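Local coordinates for initiator protein NS1 (Murine minute virus, PDB 4R94) that nicks viral DNA at the replication origin through its N-terminal nuclease domain, and in full length also unwinds DNA as an ATP-driven helicase, at residues 26-31 against 144-149; 109-114 against 133-138. All coordinates share one frame; numbering follows the deposited sequence.

Both contacts lie in the N-terminal nickase domain and meet at the same antiparallel sheet, in which strands 24-31 and 125-134 are neighbours; their centres are about 15 Å apart. Along the chain, strand 24-31 comes first, then both halves of contact 2, and last helix 142-160, so contact 1 spans the hairpin 112-134. Strand 125-134 leads through the turn of contact 2 into that helix. The contacts touch directly: F137 CE2 packs 3.3 Å from W145 CZ2, and F26 also meets F137. Helix 142-160 is laid on the sheet that carries H127 and H129 of the magnesium site, while contact 2 lies where the hairpin strands begin and finish, away from the annotated sites.

Contact 1 (26-31 against 144-149); sequences FSFVFK and WWRRQL
The ring of F28 takes the methyl CD1 of L149 squarely over its centre, a CH-pi contact with the carbon 3.7 Å from the F28 ring centroid and 6° off the normal. F28 CZ lies 3.7 Å from W145 CB, and F28 CE1 is equally close to the backbone CA of R146. L149 turns CG beside its own backbone N (chi1 -75°) and holds CD1 anti to CA about the CB-CG bond, which carries this methyl between two phenylalanines, since F30 CZ also touches L149 CD1 at 3.9 Å. Helix 142-160 here covers one face of the central sheet of the nickase domain, the axes of segments 26-31 and 144-149 approaching to 10.2 Å; the side chains of F28 and F30 are about 7 Å from those of the metal ligands H129 and H127, respectively. Toward the start of the strand segment, F26 places CE2 over one face of the W145 indole, 3.8 Å from W145 CD1, the two planes inclined at 48°. R146 CB rests 3.9 Å from F28 CE1, and bends at chi2 and chi3 lead the guanidinium away, where NH1 donates to V183 O of strand 183-185 and to N150 OD1.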
loop_
_atom_site.group_PDB
_atom_site.type_symbol
_atom_site.label_atom_id
_atom_site.label_comp_id
_atom_site.label_asym_id
_atom_site.label_seq_id
_atom_site.Cartn_x
_atom_site.Cartn_y
_atom_site.Cartn_z
ATOM N N PHE A 26 -5.169 11.532 3.906
ATOM C CA PHE A 26 -6.100 10.657 3.210
ATOM C C PHE A 26 -5.811 9.195 3.542
ATOM O O PHE A 26 -4.677 8.824 3.850
ATOM C CB PHE A 26 -5.996 10.806 1.690
ATOM C CG PHE A 26 -6.332 12.176 1.158
ATOM C CD1 PHE A 26 -7.454 12.864 1.586
ATOM C CD2 PHE A 26 -5.534 12.745 0.179
ATOM C CE1 PHE A 26 -7.755 14.123 1.056
ATOM C CE2 PHE A 26 -5.827 13.995 -0.344
ATOM C CZ PHE A 26 -6.940 14.685 0.105
ATOM N N SER A 27 -6.836 8.364 3.424
ATOM C CA SER A 27 -6.684 6.926 3.548
ATOM C C SER A 27 -7.140 6.273 2.258
ATOM O O SER A 27 -8.293 6.438 1.842
ATOM C CB SER A 27 -7.498 6.406 4.740
ATOM O OG SER A 27 -7.585 4.983 4.717
ATOM N N PHE A 28 -6.216 5.586 1.589
ATOM C CA PHE A 28 -6.520 4.840 0.366
ATOM C C PHE A 28 -6.275 3.346 0.543
ATOM O O PHE A 28 -5.473 2.932 1.378
ATOM C CB PHE A 28 -5.645 5.301 -0.814
ATOM C CG PHE A 28 -5.804 6.745 -1.178
ATOM C CD1 PHE A 28 -6.882 7.167 -1.941
ATOM C CD2 PHE A 28 -4.852 7.677 -0.784
ATOM C CE1 PHE A 28 -7.019 8.484 -2.297
ATOM C CE2 PHE A 28 -4.986 9.018 -1.140
ATOM C CZ PHE A 28 -6.089 9.417 -1.878
ATOM N N VAL A 29 -6.957 2.533 -0.252
ATOM C CA VAL A 29 -6.581 1.133 -0.400
ATOM C C VAL A 29 -6.371 0.833 -1.879
ATOM O O VAL A 29 -7.216 1.153 -2.724
ATOM C CB VAL A 29 -7.640 0.174 0.186
ATOM C CG1 VAL A 29 -7.248 -1.259 -0.061
ATOM C CG2 VAL A 29 -7.780 0.414 1.681
ATOM N N PHE A 30 -5.207 0.265 -2.183
ATOM C CA PHE A 30 -4.884 -0.218 -3.520
ATOM C C PHE A 30 -5.187 -1.698 -3.527
ATOM O O PHE A 30 -4.765 -2.435 -2.625
ATOM C CB PHE A 30 -3.413 0.033 -3.862
ATOM C CG PHE A 30 -3.076 1.482 -4.170
ATOM C CD1 PHE A 30 -3.058 2.444 -3.165
ATOM C CD2 PHE A 30 -2.724 1.854 -5.462
ATOM C CE1 PHE A 30 -2.723 3.766 -3.453
ATOM C CE2 PHE A 30 -2.381 3.165 -5.759
ATOM C CZ PHE A 30 -2.380 4.125 -4.763
ATOM N N LYS A 31 -5.928 -2.150 -4.530
ATOM C CA LYS A 31 -6.240 -3.579 -4.578
ATOM C C LYS A 31 -6.336 -4.077 -5.997
ATOM O O LYS A 31 -6.116 -3.332 -6.946
ATOM C CB LYS A 31 -7.548 -3.861 -3.836
ATOM C CG LYS A 31 -8.745 -3.227 -4.484
ATOM C CD LYS A 31 -9.961 -3.347 -3.565
ATOM C CE LYS A 31 -11.117 -2.519 -4.072
ATOM N NZ LYS A 31 -12.222 -2.488 -3.055
ATOM N N TRP A 144 -10.369 13.787 -6.247
ATOM C CA TRP A 144 -9.424 13.942 -7.345
ATOM C C TRP A 144 -8.228 13.010 -7.173
ATOM O O TRP A 144 -7.790 12.373 -8.137
ATOM C CB TRP A 144 -8.946 15.394 -7.444
ATOM C CG TRP A 144 -7.987 15.662 -8.569
ATOM C CD1 TRP A 144 -8.301 16.078 -9.833
ATOM C CD2 TRP A 144 -6.556 15.560 -8.526
ATOM N NE1 TRP A 144 -7.156 16.238 -10.579
ATOM C CE2 TRP A 144 -6.072 15.929 -9.800
ATOM C CE3 TRP A 144 -5.640 15.192 -7.538
ATOM C CZ2 TRP A 144 -4.713 15.935 -10.106
ATOM C CZ3 TRP A 144 -4.292 15.205 -7.842
ATOM C CH2 TRP A 144 -3.841 15.572 -9.116
ATOM N N TRP A 145 -7.717 12.925 -5.947
ATOM C CA TRP A 145 -6.563 12.072 -5.675
ATOM C C TRP A 145 -6.917 10.617 -5.954
ATOM O O TRP A 145 -6.145 9.903 -6.604
ATOM C CB TRP A 145 -6.075 12.247 -4.225
ATOM C CG TRP A 145 -4.893 13.180 -4.123
ATOM C CD1 TRP A 145 -4.932 14.542 -4.011
ATOM C CD2 TRP A 145 -3.508 12.816 -4.149
ATOM N NE1 TRP A 145 -3.651 15.046 -3.954
ATOM C CE2 TRP A 145 -2.760 14.005 -4.038
ATOM C CE3 TRP A 145 -2.826 11.591 -4.247
ATOM C CZ2 TRP A 145 -1.361 14.013 -4.036
ATOM C CZ3 TRP A 145 -1.440 11.599 -4.233
ATOM C CH2 TRP A 145 -0.720 12.804 -4.130
ATOM N N ARG A 146 -8.084 10.169 -5.483
ATOM C CA ARG A 146 -8.482 8.781 -5.733
ATOM C C ARG A 146 -8.588 8.496 -7.223
ATOM O O ARG A 146 -8.142 7.450 -7.699
ATOM C CB ARG A 146 -9.811 8.438 -5.059
ATOM C CG ARG A 146 -10.121 6.927 -5.064
ATOM C CD ARG A 146 -11.617 6.630 -5.260
ATOM N NE ARG A 146 -12.059 7.027 -6.596
ATOM C CZ ARG A 146 -11.834 6.325 -7.704
ATOM N NH1 ARG A 146 -11.168 5.179 -7.643
ATOM N NH2 ARG A 146 -12.269 6.768 -8.885
ATOM N N ARG A 147 -9.176 9.424 -7.968
ATOM C CA ARG A 147 -9.320 9.219 -9.406
ATOM C C ARG A 147 -7.971 9.134 -10.126
ATOM O O ARG A 147 -7.756 8.236 -10.942
ATOM C CB ARG A 147 -10.167 10.330 -10.023
ATOM C CG ARG A 147 -10.355 10.154 -11.522
ATOM C CD ARG A 147 -11.438 11.075 -12.053
ATOM N NE ARG A 147 -11.204 12.465 -11.666
ATOM C CZ ARG A 147 -10.388 13.291 -12.314
ATOM N NH1 ARG A 147 -9.724 12.869 -13.382
ATOM N NH2 ARG A 147 -10.235 14.540 -11.895
ATOM N N GLN A 148 -7.071 10.061 -9.816
ATOM C CA GLN A 148 -5.756 10.099 -10.449
ATOM C C GLN A 148 -4.960 8.852 -10.112
ATOM O O GLN A 148 -4.332 8.237 -10.989
ATOM C CB GLN A 148 -4.982 11.337 -10.013
ATOM C CG GLN A 148 -5.600 12.624 -10.510
ATOM C CD GLN A 148 -5.592 12.700 -12.019
ATOM O OE1 GLN A 148 -4.602 12.344 -12.660
ATOM N NE2 GLN A 148 -6.701 13.147 -12.598
ATOM N N LEU A 149 -4.990 8.485 -8.837
ATOM C CA LEU A 149 -4.312 7.282 -8.395
ATOM C C LEU A 149 -4.856 6.059 -9.117
ATOM O O LEU A 149 -4.085 5.183 -9.482
ATOM C CB LEU A 149 -4.435 7.107 -6.868
ATOM C CG LEU A 149 -3.543 8.030 -6.030
ATOM C CD1 LEU A 149 -3.820 7.780 -4.544
ATOM C CD2 LEU A 149 -2.031 7.892 -6.349
#

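Contact 2 (109-114 against 133-138); sequences PGDVNW and GGKDFS
At the open end of the beta hairpin formed by strands 112-121 and 125-134, N113 and G133 make an antiparallel hydrogen-bonded pair. N113 N donates to G133 O at 2.8 Å, and G133 N returns a bond of 3.0 Å to N113 O. Regular strand pairing ends about here, and the second chain enters a type I turn from G134 to F137, closed by F137 N to G134 O, which leads it on toward helix 142-160. At the start of this turn G134 brings its CA to 3.9 Å from D111 O. V112 sets CG1 anti to its backbone N (chi1 -171°), bringing this methyl 3.5 Å from G133 O and 4.0 Å from F137 CZ. The F137 ring lays one face over G133 CA and reaches the helical layer, where L102 of helix 81-104 also packs against it.

Three waters link D111 to the turn residues K135 and D136. Water 2 donates to D111 O and to D136 OD2 and accepts from D136 N; water 3 donates to D111 O and accepts from K135 N. Water 1 donates to D111 OD2 at 2.8 Å and to D136 OD2. K135 folds its end round at chi4 (64°), placing NZ 3.2 Å from D136 OD1 in a salt bridge whose hydrogen bonds are weak, while D111 OD2 stands 3.6 Å from K135 NZ in a long one. The ammonium group and the bridging water probably offset the repulsion between the two carboxylates, and two waters tie D111 O to the backbone N atoms of K135 and D136 in the turn.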
loop_
_atom_site.group_PDB
_atom_site.type_symbol
_atom_site.label_atom_id
_atom_site.label_comp_id
_atom_site.label_asym_id
_atom_site.label_seq_id
_atom_site.Cartn_x
_atom_site.Cartn_y
_atom_site.Cartn_z
ATOM N N PRO A 109 8.683 15.688 -2.410
ATOM C CA PRO A 109 8.414 14.448 -1.660
ATOM C C PRO A 109 8.670 14.585 -0.161
ATOM O O PRO A 109 7.965 13.980 0.663
ATOM C CB PRO A 109 9.384 13.441 -2.288
ATOM C CG PRO A 109 9.618 13.959 -3.659
ATOM C CD PRO A 109 9.618 15.456 -3.528
ATOM N N GLY A 110 9.655 15.402 0.195
ATOM C CA GLY A 110 9.930 15.684 1.588
ATOM C C GLY A 110 8.857 16.464 2.334
ATOM O O GLY A 110 8.896 16.540 3.560
ATOM N N ASP A 111 7.898 17.048 1.620
ATOM C CA ASP A 111 6.823 17.793 2.267
ATOM C C ASP A 111 5.593 16.908 2.475
ATOM O O ASP A 111 4.510 17.404 2.772
ATOM C CB ASP A 111 6.424 19.024 1.446
ATOM C CG ASP A 111 7.523 20.075 1.382
ATOM O OD1 ASP A 111 8.388 20.092 2.289
ATOM O OD2 ASP A 111 7.516 20.882 0.421
ATOM N N VAL A 112 5.770 15.604 2.283
ATOM C CA VAL A 112 4.658 14.649 2.340
ATOM C C VAL A 112 4.871 13.625 3.433
ATOM O O VAL A 112 5.959 13.076 3.544
ATOM C CB VAL A 112 4.516 13.877 1.002
ATOM C CG1 VAL A 112 3.243 13.054 1.004
ATOM C CG2 VAL A 112 4.522 14.830 -0.149
ATOM N N ASN A 113 3.838 13.331 4.224
ATOM C CA ASN A 113 3.928 12.205 5.133
ATOM C C ASN A 113 3.160 11.046 4.521
ATOM O O ASN A 113 2.012 11.224 4.095
ATOM C CB ASN A 113 3.358 12.562 6.507
ATOM C CG ASN A 113 4.143 13.666 7.187
ATOM O OD1 ASN A 113 5.371 13.656 7.189
ATOM N ND2 ASN A 113 3.438 14.633 7.742
ATOM N N TRP A 114 3.786 9.880 4.430
ATOM C CA TRP A 114 3.019 8.730 3.982
ATOM C C TRP A 114 3.423 7.449 4.685
ATOM O O TRP A 114 4.506 7.324 5.250
ATOM C CB TRP A 114 3.088 8.559 2.444
ATOM C CG TRP A 114 4.467 8.445 1.826
ATOM C CD1 TRP A 114 5.159 9.431 1.178
ATOM C CD2 TRP A 114 5.303 7.286 1.797
ATOM N NE1 TRP A 114 6.376 8.959 0.759
ATOM C CE2 TRP A 114 6.488 7.638 1.124
ATOM C CE3 TRP A 114 5.163 5.975 2.277
ATOM C CZ2 TRP A 114 7.533 6.736 0.929
ATOM C CZ3 TRP A 114 6.185 5.086 2.085
ATOM C CH2 TRP A 114 7.364 5.463 1.405
ATOM N N GLY A 133 -0.566 12.558 3.232
ATOM C CA GLY A 133 -1.006 13.926 3.412
ATOM C C GLY A 133 0.161 14.863 3.638
ATOM O O GLY A 133 1.336 14.477 3.536
ATOM N N GLY A 134 -0.167 16.111 3.954
ATOM C CA GLY A 134 0.847 17.113 4.210
ATOM C C GLY A 134 0.282 18.497 3.967
ATOM O O GLY A 134 -0.909 18.646 3.719
ATOM N N LYS A 135 1.143 19.507 4.042
ATOM C CA LYS A 135 0.711 20.896 3.905
ATOM C C LYS A 135 0.058 21.194 2.548
ATOM O O LYS A 135 -0.841 22.032 2.461
ATOM C CB LYS A 135 1.897 21.840 4.147
ATOM C CG LYS A 135 3.054 21.677 3.177
ATOM C CD LYS A 135 4.139 22.711 3.444
ATOM C CE LYS A 135 5.221 22.686 2.371
ATOM N NZ LYS A 135 4.694 23.070 1.029
ATOM N N ASP A 136 0.475 20.494 1.495
ATOM C CA ASP A 136 -0.090 20.743 0.170
ATOM C C ASP A 136 -1.374 19.949 -0.074
ATOM O O ASP A 136 -1.887 19.928 -1.193
ATOM C CB ASP A 136 0.933 20.413 -0.920
ATOM C CG ASP A 136 2.248 21.140 -0.721
ATOM O OD1 ASP A 136 2.266 22.382 -0.859
ATOM O OD2 ASP A 136 3.260 20.469 -0.428
ATOM N N PHE A 137 -1.890 19.304 0.972
ATOM C CA PHE A 137 -3.091 18.471 0.860
ATOM C C PHE A 137 -4.266 19.078 1.626
ATOM O O PHE A 137 -4.096 19.531 2.754
ATOM C CB PHE A 137 -2.839 17.061 1.407
ATOM C CG PHE A 137 -1.808 16.266 0.652
ATOM C CD1 PHE A 137 -0.462 16.579 0.739
ATOM C CD2 PHE A 137 -2.184 15.161 -0.090
ATOM C CE1 PHE A 137 0.490 15.826 0.057
ATOM C CE2 PHE A 137 -1.245 14.408 -0.769
ATOM C CZ PHE A 137 0.096 14.742 -0.699
ATOM N N SER A 138 -5.448 19.071 1.015
ATOM C CA SER A 138 -6.679 19.468 1.699
ATOM C C SER A 138 -7.811 18.483 1.401
ATOM O O SER A 138 -7.856 17.892 0.328
ATOM C CB SER A 138 -7.093 20.893 1.306
ATOM O OG SER A 138 -7.189 21.042 -0.101
HETATM O O HOH W 1 5.874 20.724 -1.874
HETATM O O HOH W 2 2.641 18.524 1.349
HETATM O O HOH W 3 3.883 18.807 5.075
#